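Local coordinates for protein snaclec convulxin subunit alpha (Crotalus durissus, PDB 1UMR) that activates platelets by binding the collagen receptor glycoprotein VI, acting as a snake venom toxin of the snaclec family, at residues Leu97-Lys109 and Lys115-Phe127. Residues are numbered along the deposited sequence; the frame is centred on the assembly and turned at random.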
loop_
_atom_site.group_PDB
_atom_site.type_symbol
_atom_site.label_atom_id
_atom_site.label_comp_id
_atom_site.label_asym_id
_atom_site.label_seq_id
_atom_site.Cartn_x
_atom_site.Cartn_y
_atom_site.Cartn_z
ATOM N N LEU A 97 18.099 21.240 43.275
ATOM C CA LEU A 97 17.891 22.240 44.356
ATOM C C LEU A 97 16.503 22.836 44.317
ATOM O O LEU A 97 15.959 23.153 43.211
ATOM C CB LEU A 97 18.915 23.379 44.152
ATOM C CG LEU A 97 20.378 23.268 44.651
ATOM C CD1 LEU A 97 21.265 24.424 44.203
ATOM C CD2 LEU A 97 20.504 22.978 46.199
ATOM N N ASP A 98 15.911 23.056 45.481
ATOM C CA ASP A 98 14.583 23.755 45.489
ATOM C C ASP A 98 14.626 24.989 44.658
ATOM O O ASP A 98 13.836 25.175 43.744
ATOM C CB ASP A 98 14.112 24.068 46.912
ATOM C CG ASP A 98 13.912 22.806 47.725
ATOM O OD1 ASP A 98 13.631 21.749 47.129
ATOM O OD2 ASP A 98 14.057 22.738 48.957
ATOM N N LEU A 99 15.600 25.840 44.882
ATOM C CA LEU A 99 15.629 27.020 44.045
ATOM C C LEU A 99 15.388 26.793 42.549
ATOM O O LEU A 99 14.901 27.689 41.865
ATOM C CB LEU A 99 16.920 27.825 44.272
ATOM C CG LEU A 99 16.868 29.174 45.047
ATOM C CD1 LEU A 99 15.639 29.362 46.093
ATOM C CD2 LEU A 99 18.270 29.414 45.700
ATOM N N TYR A 100 15.762 25.635 42.002
ATOM C CA TYR A 100 15.614 25.425 40.543
ATOM C C TYR A 100 14.400 24.600 40.176
ATOM O O TYR A 100 14.226 24.239 39.008
ATOM C CB TYR A 100 16.896 24.797 39.932
ATOM C CG TYR A 100 18.022 25.827 39.754
ATOM C CD1 TYR A 100 18.793 26.262 40.887
ATOM C CD2 TYR A 100 18.267 26.411 38.484
ATOM C CE1 TYR A 100 19.789 27.206 40.747
ATOM C CE2 TYR A 100 19.242 27.339 38.327
ATOM C CZ TYR A 100 20.021 27.723 39.489
ATOM O OH TYR A 100 20.989 28.688 39.350
ATOM N N ILE A 101 13.576 24.264 41.167
ATOM C CA ILE A 101 12.307 23.591 40.884
ATOM C C ILE A 101 11.241 24.581 40.515
ATOM O O ILE A 101 10.836 25.371 41.401
ATOM C CB ILE A 101 11.877 22.700 42.073
ATOM C CG1 ILE A 101 12.907 21.568 42.290
ATOM C CG2 ILE A 101 10.418 22.113 41.921
ATOM C CD1 ILE A 101 12.574 20.855 43.726
ATOM N N THR A 102 10.779 24.532 39.234
ATOM C CA THR A 102 9.903 25.595 38.702
ATOM C C THR A 102 8.664 24.918 38.184
ATOM O O THR A 102 8.576 24.623 36.976
ATOM C CB THR A 102 10.563 26.431 37.553
ATOM O OG1 THR A 102 11.196 25.591 36.534
ATOM C CG2 THR A 102 11.786 27.328 38.104
ATOM N N LYS A 103 7.740 24.653 39.114
ATOM C CA LYS A 103 6.534 23.865 38.860
ATOM C C LYS A 103 5.199 24.701 38.694
ATOM O O LYS A 103 4.128 24.153 38.360
ATOM C CB LYS A 103 6.344 22.882 40.008
ATOM C CG LYS A 103 7.188 21.638 39.951
ATOM C CD LYS A 103 6.889 20.731 41.246
ATOM C CE LYS A 103 7.455 19.266 41.006
ATOM N NZ LYS A 103 7.021 18.473 42.241
ATOM N N CYS A 104 5.292 25.999 38.966
ATOM C CA CYS A 104 4.200 26.927 38.720
ATOM C C CYS A 104 4.333 27.720 37.409
ATOM O O CYS A 104 5.207 27.428 36.527
ATOM C CB CYS A 104 4.041 27.816 39.958
ATOM S SG CYS A 104 3.311 26.726 41.116
ATOM N N SER A 105 3.456 28.715 37.218
ATOM C CA SER A 105 3.534 29.516 35.978
ATOM C C SER A 105 3.007 30.920 36.114
ATOM O O SER A 105 2.337 31.272 37.085
ATOM C CB SER A 105 2.847 28.838 34.835
ATOM O OG SER A 105 1.523 28.729 35.266
ATOM N N LEU A 106 3.404 31.757 35.155
ATOM C CA LEU A 106 3.232 33.168 35.311
ATOM C C LEU A 106 3.174 33.939 33.980
ATOM O O LEU A 106 3.469 33.374 32.907
ATOM C CB LEU A 106 4.312 33.671 36.271
ATOM C CG LEU A 106 5.676 34.318 36.000
ATOM C CD1 LEU A 106 6.565 33.987 37.142
ATOM C CD2 LEU A 106 6.320 33.978 34.740
ATOM N N LEU A 107 2.659 35.183 34.027
ATOM C CA LEU A 107 2.789 36.092 32.868
ATOM C C LEU A 107 3.777 37.227 33.264
ATOM O O LEU A 107 3.836 37.627 34.436
ATOM C CB LEU A 107 1.425 36.730 32.618
ATOM C CG LEU A 107 0.294 36.165 31.691
ATOM C CD1 LEU A 107 0.518 34.848 31.010
ATOM C CD2 LEU A 107 -1.112 36.279 32.335
ATOM N N LYS A 108 4.485 37.783 32.294
ATOM C CA LYS A 108 5.467 38.857 32.476
ATOM C C LYS A 108 5.038 40.163 31.841
ATOM O O LYS A 108 4.706 40.162 30.671
ATOM C CB LYS A 108 6.740 38.447 31.669
ATOM C CG LYS A 108 7.763 37.812 32.476
ATOM C CD LYS A 108 8.669 36.998 31.658
ATOM C CE LYS A 108 9.561 36.200 32.630
ATOM N NZ LYS A 108 11.004 36.121 32.163
ATOM N N LYS A 109 5.170 41.285 32.540
ATOM C CA LYS A 109 4.999 42.604 31.864
ATOM C C LYS A 109 5.906 42.722 30.645
ATOM O O LYS A 109 5.523 43.283 29.619
ATOM C CB LYS A 109 5.325 43.789 32.775
ATOM C CG LYS A 109 4.821 45.177 32.153
ATOM C CD LYS A 109 4.932 46.468 33.151
ATOM C CE LYS A 109 6.365 46.789 33.711
ATOM N NZ LYS A 109 6.785 48.263 33.740
ATOM N N LYS A 115 3.253 35.422 26.845
ATOM C CA LYS A 115 3.395 33.947 26.749
ATOM C C LYS A 115 3.421 33.425 28.136
ATOM O O LYS A 115 3.295 34.237 29.030
ATOM C CB LYS A 115 4.565 33.529 25.900
ATOM C CG LYS A 115 4.825 34.493 24.757
ATOM C CD LYS A 115 4.278 33.951 23.403
ATOM C CE LYS A 115 5.340 33.206 22.551
ATOM N NZ LYS A 115 4.914 31.721 22.298
ATOM N N TRP A 116 3.521 32.108 28.328
ATOM C CA TRP A 116 3.501 31.579 29.651
ATOM C C TRP A 116 4.896 31.140 30.026
ATOM O O TRP A 116 5.603 30.448 29.215
ATOM C CB TRP A 116 2.560 30.353 29.748
ATOM C CG TRP A 116 1.155 30.568 29.296
ATOM C CD1 TRP A 116 0.507 31.731 29.212
ATOM C CD2 TRP A 116 0.225 29.543 28.863
ATOM N NE1 TRP A 116 -0.758 31.506 28.732
ATOM C CE2 TRP A 116 -0.946 30.162 28.535
ATOM C CE3 TRP A 116 0.311 28.186 28.697
ATOM C CZ2 TRP A 116 -2.055 29.464 28.052
ATOM C CZ3 TRP A 116 -0.797 27.478 28.222
ATOM C CH2 TRP A 116 -1.950 28.122 27.891
ATOM N N PHE A 117 5.255 31.490 31.263
ATOM C CA PHE A 117 6.596 31.217 31.747
ATOM C C PHE A 117 6.575 30.268 32.956
ATOM O O PHE A 117 5.760 30.438 33.871
ATOM C CB PHE A 117 7.217 32.545 32.195
ATOM C CG PHE A 117 7.635 33.418 31.036
ATOM C CD1 PHE A 117 8.964 33.417 30.618
ATOM C CD2 PHE A 117 6.677 34.220 30.334
ATOM C CE1 PHE A 117 9.379 34.237 29.569
ATOM C CE2 PHE A 117 7.098 35.043 29.249
ATOM C CZ PHE A 117 8.460 35.038 28.852
ATOM N N VAL A 118 7.446 29.273 32.982
ATOM C CA VAL A 118 7.617 28.447 34.176
ATOM C C VAL A 118 8.207 29.293 35.348
ATOM O O VAL A 118 8.958 30.261 35.155
ATOM C CB VAL A 118 8.587 27.358 33.880
ATOM C CG1 VAL A 118 8.751 26.524 35.110
ATOM C CG2 VAL A 118 8.048 26.469 32.747
ATOM N N ALA A 119 7.818 28.948 36.571
ATOM C CA ALA A 119 8.246 29.673 37.739
ATOM C C ALA A 119 8.225 28.763 38.977
ATOM O O ALA A 119 7.458 27.834 39.082
ATOM C CB ALA A 119 7.282 30.936 38.009
ATOM N N SER A 120 9.019 29.167 39.935
ATOM C CA SER A 120 9.045 28.693 41.280
ATOM C C SER A 120 7.641 28.883 41.855
ATOM O O SER A 120 7.060 29.953 41.683
ATOM C CB SER A 120 10.095 29.602 42.014
ATOM O OG SER A 120 10.188 29.388 43.408
ATOM N N CYS A 121 7.089 27.857 42.523
ATOM C CA CYS A 121 5.853 28.022 43.270
ATOM C C CYS A 121 6.030 28.884 44.534
ATOM O O CYS A 121 5.018 29.392 45.089
ATOM C CB CYS A 121 5.250 26.673 43.631
ATOM S SG CYS A 121 4.853 25.830 42.102
ATOM N N ILE A 122 7.271 29.070 45.010
ATOM C CA ILE A 122 7.390 29.905 46.239
ATOM C C ILE A 122 7.531 31.411 46.043
ATOM O O ILE A 122 7.450 32.140 46.974
ATOM C CB ILE A 122 8.336 29.308 47.322
ATOM C CG1 ILE A 122 9.735 29.040 46.796
ATOM C CG2 ILE A 122 7.695 28.034 47.969
ATOM C CD1 ILE A 122 10.809 29.352 47.839
ATOM N N GLY A 123 7.618 31.908 44.816
ATOM C CA GLY A 123 7.634 33.359 44.666
ATOM C C GLY A 123 6.319 34.027 45.089
ATOM O O GLY A 123 5.237 33.477 44.888
ATOM N N LYS A 124 6.409 35.229 45.641
ATOM C CA LYS A 124 5.236 36.008 46.067
ATOM C C LYS A 124 4.844 37.133 45.060
ATOM O O LYS A 124 5.480 38.183 44.991
ATOM C CB LYS A 124 5.381 36.486 47.533
ATOM C CG LYS A 124 5.698 35.297 48.518
ATOM C CD LYS A 124 6.125 35.726 49.983
ATOM C CE LYS A 124 5.111 35.289 51.102
ATOM N NZ LYS A 124 4.650 33.790 51.229
ATOM N N ILE A 125 3.826 36.871 44.224
ATOM C CA ILE A 125 3.473 37.851 43.232
ATOM C C ILE A 125 1.935 38.093 43.166
ATOM O O ILE A 125 1.140 37.369 43.800
ATOM C CB ILE A 125 4.031 37.499 41.865
ATOM C CG1 ILE A 125 3.692 36.038 41.519
ATOM C CG2 ILE A 125 5.558 37.683 41.809
ATOM C CD1 ILE A 125 3.978 35.690 40.072
ATOM N N PRO A 126 1.546 39.172 42.457
ATOM C CA PRO A 126 0.141 39.405 42.159
ATOM C C PRO A 126 -0.329 38.228 41.299
ATOM O O PRO A 126 0.508 37.406 40.864
ATOM C CB PRO A 126 0.111 40.764 41.421
ATOM C CG PRO A 126 1.544 41.041 41.024
ATOM C CD PRO A 126 2.424 40.220 41.901
ATOM N N PHE A 127 -1.648 38.142 41.092
ATOM C CA PHE A 127 -2.241 37.001 40.460
ATOM C C PHE A 127 -3.605 37.397 39.940
ATOM O O PHE A 127 -4.179 38.440 40.418
ATOM C CB PHE A 127 -2.347 35.905 41.487
ATOM C CG PHE A 127 -3.093 36.295 42.679
ATOM C CD1 PHE A 127 -2.453 36.870 43.736
ATOM C CD2 PHE A 127 -4.460 36.064 42.782
ATOM C CE1 PHE A 127 -3.138 37.225 44.917
ATOM C CE2 PHE A 127 -5.120 36.392 43.973
ATOM C CZ PHE A 127 -4.415 36.999 45.053
HETATM O O HOH W 1 8.297 25.341 42.038
HETATM O O HOH W 2 3.953 36.751 29.984
#
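The beta hairpin of a C-type lectin domain, strands 104-108 and 117-119, pairs Cys-104 with Ala-119 and Leu-106 with Phe-117 and is locked at one end by the disulfide of Cys-104 and Cys-121. Two reciprocal pairs of backbone bonds zip it together, from Cys-104 N to Ala-119 O (2.8 Å) and back, and from Leu-106 N to Phe-117 O (3.0 Å) and back. Where Lys-103 and Cys-104 both face Ala-119, a classic beta bulge ends the ladder. From the bulge itself, Cys-104 SG, beside its own backbone N (chi1 -73°), meets Cys-121 SG at 2.0 Å, with a near-perpendicular disulfide torsion of 95°. A water ties this end further, accepting from Lys-103 N and Cys-121 N and donating to Ile-101 O.

On the face bearing Leu-106, Phe-117 and Ala-119, CD1 of Leu-106 packs on Ala-119 CB. Towards the other end, the aliphatic chain of Lys-108 crosses the Phe-117 ring, with Lys-108 CD 3.3 Å from the centroid of that ring, 8° off its normal, a CH-pi contact. A second water bridges Lys-108 N (2.6 Å) and Lys-115 O. Leu-107 CD1 lies near the plane of the Trp-116 indole, at its edge, 3.6 Å from Trp-116 CD1. Strand 104-108 is the middle of a three-stranded antiparallel sheet, hydrogen-bonded on its other side to strand 67-74, while Cys-104 touches Trp-25 of helix 25-35.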